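Long-range contacts in 2-oxoadipate dioxygenase/decarboxylase, chloroplastic/amyloplastic (PDB 6W1K), which converts 2-oxoadipate and O2 into (R)-2-hydroxyglutarate and CO2 with an iron(II) cofactor, a step of lysine breakdown in rice plastids: residues 192-197 against 263-268; 241-246 against 303-308. One frame throughout, in Å; residues are numbered along the deposited sequence.

Contact 1 of 2, residues 192-197 against 263-268; sequences ALNHTT and RSYIEF. With NI (nickel (II) ion), chain E; OOG (2-oxoadipic acid), chain F.
The imidazole of His195 and the phenol ring of Tyr265 lie side by side, their planes 23° apart and displaced so that little of one ring covers the other, with centroids 4.5 Å apart. His195 CB sits over the centre of the Tyr265 ring, a CH-pi contact of 3.9 Å to the centroid, while Tyr265 CE2 lies over the rim of the imidazole face. At the imidazole's edge, near its plane, comes O5 of 2-oxoadipate; at the tyrosine's edge, OH donates to ligand O2 at 2.8 Å. Both side chains rise from the same face of the sheet, and their matching first torsions, chi1 near +65° with CG between the backbone N and the carbonyl carbon, lay the rings alongside each other. The imidazole points NE2 at nickel, 2.2 Å away, and Glu267 OE1 binds the same ion at 1.9 Å; its carboxylate, turned 39° from the ring plane, is hydrogen-bonded through OE2 to Gln241 NE2. Substrate O3 and O5 and His59 also bind the metal. The backbones run parallel: Glu267 N gives Thr196 O a straight bond of 3.0 Å, and Ser264 OG reaches a lone pair of Leu193 O at 2.9 Å. On the other face Thr196 CG2 meets Ile266 CD1. Strand 195-199 lies here between 57-65 and 258-271 in the buried middle of the mixed sheet, with helices 16-36 and 38-51 against Ile266.

Contact 2 of 2, residues 241-246 against 303-308; sequences QSSTVA and FESTSN. With OOG (2-oxoadipic acid), chain F.
Ser243 and Ser305 bring their hydroxyls within 2.6 Å of each other, OG to OG, at the tight end of this small contact. Ser305 OG also meets Ile302 O and Asn225 ND2, so several polar partners grip this buried oxygen. Ser243 reaches it with chi1 at 66°, which turns OG off the end of strand 239-243 toward the loop. Next along, Ala246 N donates to Ser305 O at 3.0 Å, nearly straight at the hydrogen but tilted 35° from the carbonyl plane, and Ala246 CB rests on Thr306 CG2 at 3.7 Å. Looser is the side of partly exposed Val245, whose CG1 comes no nearer than 4.2 Å to Ser305 O. Both segments also meet the substrate: Gln241 NE2 makes a weak, bent bond of 2.7 Å to O3 of 2-oxoadipate, and Phe303 lays a ring face over C3, off-centre, with CE1 3.2 Å from ligand C1. With an alanine here the face over C3 and the C1 carboxylate would be gone, and that end of the substrate would probably be less confined. A close hydroxyl pair and one backbone N-H thus join the 303-306 turn to the strand end and the loop after it, while the ligand meets a weakly bonded amide at one end and an aromatic face at the other, consistent with a turn that helps close the pocket.

Overall arrangement
Contacts 1 and 2 have centres about 9 Å apart and share one sheet, in which strands 258-271 and 239-243 are antiparallel neighbours; along the chain their segments alternate. Between them Phe268 N probably bonds to Ser242 O at 2.8 Å, and Glu267 OE2 probably to Gln241 NE2 at 2.7 Å. The second link ties a metal-binding carboxylate to a substrate-binding amide, which is likely to steady the rotation of both. Around 2-oxoadipate the two contacts share both ends: Tyr265 of contact 1 and Phe303 of contact 2 meet the C1 carboxylate, Gln241 of contact 2 meets O3 at the metal end, and Arg63 bonds to the ligand from strand 57-65.

Contact 1 of 2, residues 192-197 against 263-268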
ATOM      1  N   ALA A 192       1.520   7.319  -7.061  1.00 22.26           N
ATOM      2  CA  ALA A 192       0.942   6.097  -7.595  1.00 22.84           C
ATOM      3  C   ALA A 192       0.747   5.088  -6.480  1.00 23.28           C
ATOM      4  O   ALA A 192       1.531   5.005  -5.533  1.00 24.21           O
ATOM      5  CB  ALA A 192       1.829   5.469  -8.675  1.00 23.48           C
ATOM      6  N   LEU A 193      -0.335   4.328  -6.580  1.00 23.25           N
ATOM      7  CA  LEU A 193      -0.562   3.262  -5.616  1.00 24.30           C
ATOM      8  C   LEU A 193       0.655   2.344  -5.568  1.00 24.71           C
ATOM      9  O   LEU A 193       1.084   1.806  -6.602  1.00 24.19           O
ATOM     10  CB  LEU A 193      -1.802   2.496  -6.035  1.00 24.75           C
ATOM     11  CG  LEU A 193      -2.214   1.355  -5.149  1.00 25.41           C
ATOM     12  CD1 LEU A 193      -2.705   1.824  -3.771  1.00 24.09           C
ATOM     13  CD2 LEU A 193      -3.307   0.624  -5.912  1.00 26.95           C
ATOM     14  N   ASN A 194       1.228   2.184  -4.373  1.00 24.25           N
ATOM     15  CA  ASN A 194       2.448   1.381  -4.224  1.00 25.71           C
ATOM     16  C   ASN A 194       2.128  -0.110  -4.145  1.00 25.12           C
ATOM     17  O   ASN A 194       2.892  -0.948  -4.651  1.00 26.01           O
ATOM     18  CB  ASN A 194       3.201   1.851  -2.982  1.00 27.67           C
ATOM     19  CG  ASN A 194       4.325   0.928  -2.613  1.00 30.67           C
ATOM     20  OD1 ASN A 194       4.156   0.036  -1.794  1.00 30.36           O
ATOM     21  ND2 ASN A 194       5.478   1.122  -3.234  1.00 29.44           N
ATOM     22  N   HIS A 195       0.995  -0.455  -3.521  1.00 25.14           N
ATOM     23  CA  HIS A 195       0.457  -1.796  -3.666  1.00 26.59           C
ATOM     24  C   HIS A 195      -0.977  -1.836  -3.161  1.00 26.10           C
ATOM     25  O   HIS A 195      -1.430  -0.973  -2.394  1.00 25.18           O
ATOM     26  CB  HIS A 195       1.315  -2.840  -2.945  1.00 27.78           C
ATOM     27  CG  HIS A 195       1.339  -2.716  -1.452  1.00 29.53           C
ATOM     28  ND1 HIS A 195       2.246  -1.916  -0.780  1.00 30.39           N
ATOM     29  CD2 HIS A 195       0.606  -3.329  -0.495  1.00 29.70           C
ATOM     30  CE1 HIS A 195       2.052  -2.030   0.518  1.00 30.95           C
ATOM     31  NE2 HIS A 195       1.046  -2.864   0.719  1.00 30.16           N
ATOM     32  N   THR A 196      -1.694  -2.829  -3.645  1.00 26.30           N
ATOM     33  CA  THR A 196      -2.911  -3.282  -2.997  1.00 27.47           C
ATOM     34  C   THR A 196      -2.575  -4.596  -2.312  1.00 26.89           C
ATOM     35  O   THR A 196      -1.509  -5.182  -2.538  1.00 26.64           O
ATOM     36  CB  THR A 196      -4.060  -3.439  -4.002  1.00 29.97           C
ATOM     37  OG1 THR A 196      -5.301  -3.576  -3.276  1.00 32.12           O
ATOM     38  CG2 THR A 196      -3.856  -4.656  -4.875  1.00 30.16           C
ATOM     39  N   THR A 197      -3.510  -5.073  -1.497  1.00 27.68           N
ATOM     40  CA  THR A 197      -3.326  -6.246  -0.642  1.00 28.74           C
ATOM     41  C   THR A 197      -4.563  -7.110  -0.712  1.00 28.10           C
ATOM     42  O   THR A 197      -5.666  -6.611  -0.488  1.00 28.89           O
ATOM     43  CB  THR A 197      -3.118  -5.807   0.809  1.00 31.11           C
ATOM     44  OG1 THR A 197      -2.082  -4.825   0.845  1.00 33.66           O
ATOM     45  CG2 THR A 197      -2.744  -6.952   1.705  1.00 30.94           C
ATOM     46  N   ARG A 263       8.498  -0.391 -10.313  1.00 26.29           N
ATOM     47  CA  ARG A 263       7.099   0.006 -10.196  1.00 26.48           C
ATOM     48  C   ARG A 263       6.570  -0.576  -8.880  1.00 26.55           C
ATOM     49  O   ARG A 263       7.244  -0.487  -7.839  1.00 25.75           O
ATOM     50  CB  ARG A 263       6.306  -0.432 -11.429  1.00 28.06           C
ATOM     51  CG  ARG A 263       6.724   0.308 -12.730  1.00 29.64           C
ATOM     52  CD  ARG A 263       6.458   1.794 -12.639  1.00 32.72           C
ATOM     53  NE  ARG A 263       6.350   2.460 -13.926  1.00 35.37           N
ATOM     54  CZ  ARG A 263       6.317   3.782 -14.073  1.00 40.38           C
ATOM     55  NH1 ARG A 263       6.409   4.577 -13.008  1.00 38.85           N
ATOM     56  NH2 ARG A 263       6.204   4.311 -15.281  1.00 43.26           N
ATOM     57  N   SER A 264       5.379  -1.143  -8.896  1.00 25.73           N
ATOM     58  CA  SER A 264       4.684  -1.518  -7.671  1.00 26.50           C
ATOM     59  C   SER A 264       4.640  -3.030  -7.540  1.00 26.73           C
ATOM     60  O   SER A 264       5.168  -3.777  -8.364  1.00 26.47           O
ATOM     61  CB  SER A 264       3.287  -0.912  -7.663  1.00 26.31           C
ATOM     62  OG  SER A 264       3.387   0.500  -7.685  1.00 25.35           O
ATOM     63  N   TYR A 265       4.014  -3.484  -6.460  1.00 27.55           N
ATOM     64  CA  TYR A 265       3.951  -4.896  -6.141  1.00 27.49           C
ATOM     65  C   TYR A 265       2.576  -5.165  -5.569  1.00 26.37           C
ATOM     66  O   TYR A 265       1.721  -4.275  -5.525  1.00 26.27           O
ATOM     67  CB  TYR A 265       5.056  -5.307  -5.171  1.00 28.46           C
ATOM     68  CG  TYR A 265       5.018  -4.662  -3.783  1.00 30.06           C
ATOM     69  CD1 TYR A 265       5.645  -3.451  -3.552  1.00 30.75           C
ATOM     70  CD2 TYR A 265       4.395  -5.281  -2.709  1.00 31.72           C
ATOM     71  CE1 TYR A 265       5.653  -2.863  -2.318  1.00 32.52           C
ATOM     72  CE2 TYR A 265       4.393  -4.685  -1.453  1.00 33.50           C
ATOM     73  CZ  TYR A 265       5.028  -3.470  -1.274  1.00 34.39           C
ATOM     74  OH  TYR A 265       5.062  -2.844  -0.052  1.00 34.63           O
ATOM     75  N   ILE A 266       2.332  -6.408  -5.174  1.00 27.60           N
ATOM     76  CA  ILE A 266       1.064  -6.770  -4.553  1.00 28.88           C
ATOM     77  C   ILE A 266       1.352  -7.555  -3.279  1.00 28.62           C
ATOM     78  O   ILE A 266       2.305  -8.340  -3.216  1.00 27.93           O
ATOM     79  CB  ILE A 266       0.153  -7.559  -5.530  1.00 30.95           C
ATOM     80  CG1 ILE A 266      -1.216  -7.815  -4.881  1.00 30.75           C
ATOM     81  CG2 ILE A 266       0.779  -8.889  -5.982  1.00 32.18           C
ATOM     82  CD1 ILE A 266      -2.344  -8.275  -5.864  1.00 30.86           C
ATOM     83  N   GLU A 267       0.538  -7.324  -2.253  1.00 29.74           N
ATOM     84  CA  GLU A 267       0.702  -7.967  -0.960  1.00 32.59           C
ATOM     85  C   GLU A 267      -0.499  -8.873  -0.690  1.00 30.98           C
ATOM     86  O   GLU A 267      -1.567  -8.748  -1.312  1.00 28.44           O
ATOM     87  CB  GLU A 267       0.893  -6.899   0.132  1.00 40.63           C
ATOM     88  CG  GLU A 267       1.061  -7.433   1.524  1.00 51.60           C
ATOM     89  CD  GLU A 267       0.816  -6.365   2.586  1.00 63.89           C
ATOM     90  OE1 GLU A 267       1.312  -5.241   2.410  1.00 59.32           O
ATOM     91  OE2 GLU A 267       0.122  -6.640   3.597  1.00 60.85           O
ATOM     92  N   PHE A 268      -0.266  -9.860   0.183  1.00 30.57           N
ATOM     93  CA  PHE A 268      -1.280 -10.795   0.667  1.00 30.96           C
ATOM     94  C   PHE A 268      -1.210 -10.835   2.189  1.00 31.15           C
ATOM     95  O   PHE A 268      -0.119 -10.912   2.767  1.00 31.39           O
ATOM     96  CB  PHE A 268      -1.063 -12.181   0.057  1.00 32.80           C
ATOM     97  CG  PHE A 268      -0.435 -12.133  -1.308  1.00 35.55           C
ATOM     98  CD1 PHE A 268      -1.160 -11.700  -2.412  1.00 36.04           C
ATOM     99  CD2 PHE A 268       0.883 -12.535  -1.485  1.00 36.03           C
ATOM    100  CE1 PHE A 268      -0.574 -11.665  -3.680  1.00 37.63           C
ATOM    101  CE2 PHE A 268       1.477 -12.504  -2.734  1.00 37.67           C
ATOM    102  CZ  PHE A 268       0.756 -12.060  -3.834  1.00 37.99           C
TER
HETATM  103 NI    NI E 401       0.989  -3.408   2.816  0.75 36.37          NI
HETATM  104  C2  OOG F 402       4.389   0.101   2.537  1.00 78.91           C
HETATM  105  C3  OOG F 402       4.968  -1.132   3.232  1.00 79.22           C
HETATM  106  C4  OOG F 402       4.256  -1.369   4.569  1.00 79.11           C
HETATM  107  C6  OOG F 402       2.432  -3.115   5.366  1.00 77.31           C
HETATM  108  O4  OOG F 402       2.889  -3.134   6.537  1.00 77.02           O
HETATM  109  O3  OOG F 402       1.582  -3.964   5.019  1.00 76.29           O
HETATM  110  C5  OOG F 402       2.909  -2.064   4.371  1.00 78.50           C
HETATM  111  C1  OOG F 402       5.219   0.512   1.312  1.00 77.90           C
HETATM  112  O1  OOG F 402       5.108   1.597   0.857  1.00 76.90           O
HETATM  113  O2  OOG F 402       6.112  -0.372   0.706  1.00 77.46           O
HETATM  114  O5  OOG F 402       2.223  -1.794   3.450  1.00 78.85           O

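Contact 2 of 2, residues 241-246 against 303-308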
ATOM      1  N   GLN A 241       1.879 -11.639   6.689  1.00 37.29           N
ATOM      2  CA  GLN A 241       1.893 -10.889   5.438  1.00 34.77           C
ATOM      3  C   GLN A 241       2.981 -11.414   4.525  1.00 32.64           C
ATOM      4  O   GLN A 241       4.046 -11.827   4.990  1.00 32.42           O
ATOM      5  CB  GLN A 241       2.105  -9.412   5.703  1.00 34.65           C
ATOM      6  CG  GLN A 241       0.995  -8.744   6.499  1.00 34.75           C
ATOM      7  CD  GLN A 241       1.382  -7.343   6.920  1.00 36.26           C
ATOM      8  OE1 GLN A 241       1.911  -7.119   8.012  1.00 37.39           O
ATOM      9  NE2 GLN A 241       1.106  -6.385   6.053  1.00 35.46           N
ATOM     10  N   SER A 242       2.677 -11.440   3.229  1.00 32.74           N
ATOM     11  CA  SER A 242       3.652 -11.753   2.186  1.00 34.08           C
ATOM     12  C   SER A 242       3.419 -10.790   1.027  1.00 32.04           C
ATOM     13  O   SER A 242       2.378 -10.129   0.947  1.00 30.97           O
ATOM     14  CB  SER A 242       3.542 -13.212   1.736  1.00 37.74           C
ATOM     15  OG  SER A 242       2.241 -13.489   1.271  1.00 40.92           O
ATOM     16  N   SER A 243       4.399 -10.698   0.128  1.00 32.25           N
ATOM     17  CA  SER A 243       4.348  -9.720  -0.955  1.00 32.38           C
ATOM     18  C   SER A 243       5.206 -10.214  -2.112  1.00 33.43           C
ATOM     19  O   SER A 243       6.184 -10.930  -1.902  1.00 33.03           O
ATOM     20  CB  SER A 243       4.856  -8.333  -0.541  1.00 31.77           C
ATOM     21  OG  SER A 243       6.230  -8.348  -0.240  1.00 32.62           O
ATOM     22  N   THR A 244       4.832  -9.827  -3.334  1.00 32.83           N
ATOM     23  CA  THR A 244       5.654 -10.135  -4.487  1.00 32.51           C
ATOM     24  C   THR A 244       6.817  -9.154  -4.555  1.00 30.74           C
ATOM     25  O   THR A 244       6.784  -8.063  -3.975  1.00 29.54           O
ATOM     26  CB  THR A 244       4.860 -10.058  -5.793  1.00 32.33           C
ATOM     27  OG1 THR A 244       4.234  -8.776  -5.898  1.00 32.65           O
ATOM     28  CG2 THR A 244       3.820 -11.159  -5.888  1.00 32.67           C
ATOM     29  N   VAL A 245       7.863  -9.573  -5.262  1.00 31.40           N
ATOM     30  CA  VAL A 245       8.882  -8.644  -5.724  1.00 33.26           C
ATOM     31  C   VAL A 245       8.268  -7.716  -6.761  1.00 31.30           C
ATOM     32  O   VAL A 245       7.573  -8.163  -7.685  1.00 30.57           O
ATOM     33  CB  VAL A 245      10.077  -9.420  -6.294  1.00 37.47           C
ATOM     34  CG1 VAL A 245      11.145  -8.464  -6.820  1.00 40.03           C
ATOM     35  CG2 VAL A 245      10.648 -10.347  -5.219  1.00 37.45           C
ATOM     36  N   ALA A 246       8.529  -6.418  -6.611  1.00 30.99           N
ATOM     37  CA  ALA A 246       7.952  -5.415  -7.478  1.00 30.40           C
ATOM     38  C   ALA A 246       8.327  -5.677  -8.933  1.00 30.48           C
ATOM     39  O   ALA A 246       9.401  -6.204  -9.242  1.00 28.90           O
ATOM     40  CB  ALA A 246       8.419  -4.014  -7.066  1.00 30.17           C
ATOM     41  N   PHE A 303       8.593  -3.078   2.955  1.00 33.59           N
ATOM     42  CA  PHE A 303       9.090  -1.932   2.188  1.00 34.54           C
ATOM     43  C   PHE A 303      10.124  -2.371   1.153  1.00 33.34           C
ATOM     44  O   PHE A 303      10.311  -1.708   0.128  1.00 32.99           O
ATOM     45  CB  PHE A 303       9.754  -0.873   3.099  1.00 35.45           C
ATOM     46  CG  PHE A 303       8.787   0.094   3.740  1.00 37.23           C
ATOM     47  CD1 PHE A 303       8.011   0.952   2.963  1.00 36.25           C
ATOM     48  CD2 PHE A 303       8.668   0.155   5.117  1.00 36.36           C
ATOM     49  CE1 PHE A 303       7.123   1.836   3.551  1.00 34.94           C
ATOM     50  CE2 PHE A 303       7.766   1.033   5.719  1.00 35.48           C
ATOM     51  CZ  PHE A 303       6.996   1.878   4.933  1.00 35.28           C
ATOM     52  N   GLU A 304      10.825  -3.462   1.424  1.00 33.95           N
ATOM     53  CA  GLU A 304      11.925  -3.884   0.584  1.00 36.34           C
ATOM     54  C   GLU A 304      11.476  -4.673  -0.642  1.00 33.77           C
ATOM     55  O   GLU A 304      12.328  -5.080  -1.452  1.00 32.92           O
ATOM     56  CB  GLU A 304      12.916  -4.676   1.441  1.00 41.74           C
ATOM     57  CG  GLU A 304      13.557  -3.789   2.523  1.00 51.91           C
ATOM     58  CD  GLU A 304      14.672  -4.463   3.290  1.00 62.03           C
ATOM     59  OE1 GLU A 304      15.434  -5.234   2.665  1.00 62.21           O
ATOM     60  OE2 GLU A 304      14.781  -4.207   4.517  1.00 61.77           O
ATOM     61  N   SER A 305      10.173  -4.843  -0.836  1.00 32.02           N
ATOM     62  CA  SER A 305       9.677  -5.445  -2.068  1.00 30.64           C
ATOM     63  C   SER A 305      10.102  -4.658  -3.297  1.00 29.41           C
ATOM     64  O   SER A 305      10.178  -5.231  -4.388  1.00 29.73           O
ATOM     65  CB  SER A 305       8.161  -5.543  -2.009  1.00 30.86           C
ATOM     66  OG  SER A 305       7.768  -6.298  -0.870  1.00 31.09           O
ATOM     67  N   THR A 306      10.400  -3.376  -3.146  1.00 27.90           N
ATOM     68  CA  THR A 306      10.832  -2.562  -4.261  1.00 32.01           C
ATOM     69  C   THR A 306      12.338  -2.368  -4.296  1.00 33.81           C
ATOM     70  O   THR A 306      12.829  -1.674  -5.200  1.00 33.82           O
ATOM     71  CB  THR A 306      10.155  -1.178  -4.224  1.00 31.61           C
ATOM     72  OG1 THR A 306      10.279  -0.606  -2.911  1.00 31.87           O
ATOM     73  CG2 THR A 306       8.686  -1.255  -4.632  1.00 31.53           C
ATOM     74  N   SER A 307      13.076  -2.969  -3.357  1.00 35.18           N
ATOM     75  CA  SER A 307      14.512  -2.728  -3.258  1.00 38.51           C
ATOM     76  C   SER A 307      15.275  -3.430  -4.370  1.00 38.47           C
ATOM     77  O   SER A 307      14.878  -4.487  -4.865  1.00 37.64           O
ATOM     78  CB  SER A 307      15.077  -3.218  -1.921  1.00 41.21           C
ATOM     79  OG  SER A 307      15.070  -4.642  -1.841  1.00 43.74           O
ATOM     80  N   ASN A 308      16.436  -2.871  -4.705  1.00 41.17           N
ATOM     81  CA  ASN A 308      17.207  -3.423  -5.814  1.00 47.28           C
ATOM     82  C   ASN A 308      17.658  -4.845  -5.511  1.00 49.96           C
ATOM     83  O   ASN A 308      17.734  -5.682  -6.421  1.00 46.82           O
ATOM     84  CB  ASN A 308      18.396  -2.523  -6.118  1.00 51.16           C
ATOM     85  CG  ASN A 308      19.034  -2.843  -7.443  1.00 55.82           C
ATOM     86  OD1 ASN A 308      20.183  -3.283  -7.495  1.00 57.54           O
ATOM     87  ND2 ASN A 308      18.289  -2.630  -8.535  1.00 54.81           N
TER
HETATM   88  C2  OOG F 402       4.389   0.101   2.537  1.00 78.91           C
HETATM   89  C3  OOG F 402       4.968  -1.132   3.232  1.00 79.22           C
HETATM   90  C4  OOG F 402       4.256  -1.369   4.569  1.00 79.11           C
HETATM   91  C6  OOG F 402       2.432  -3.115   5.366  1.00 77.31           C
HETATM   92  O4  OOG F 402       2.889  -3.134   6.537  1.00 77.02           O
HETATM   93  O3  OOG F 402       1.582  -3.964   5.019  1.00 76.29           O
HETATM   94  C5  OOG F 402       2.909  -2.064   4.371  1.00 78.50           C
HETATM   95  C1  OOG F 402       5.219   0.512   1.312  1.00 77.90           C
HETATM   96  O1  OOG F 402       5.108   1.597   0.857  1.00 76.90           O
HETATM   97  O2  OOG F 402       6.112  -0.372   0.706  1.00 77.46           O
HETATM   98  O5  OOG F 402       2.223  -1.794   3.450  1.00 78.85           O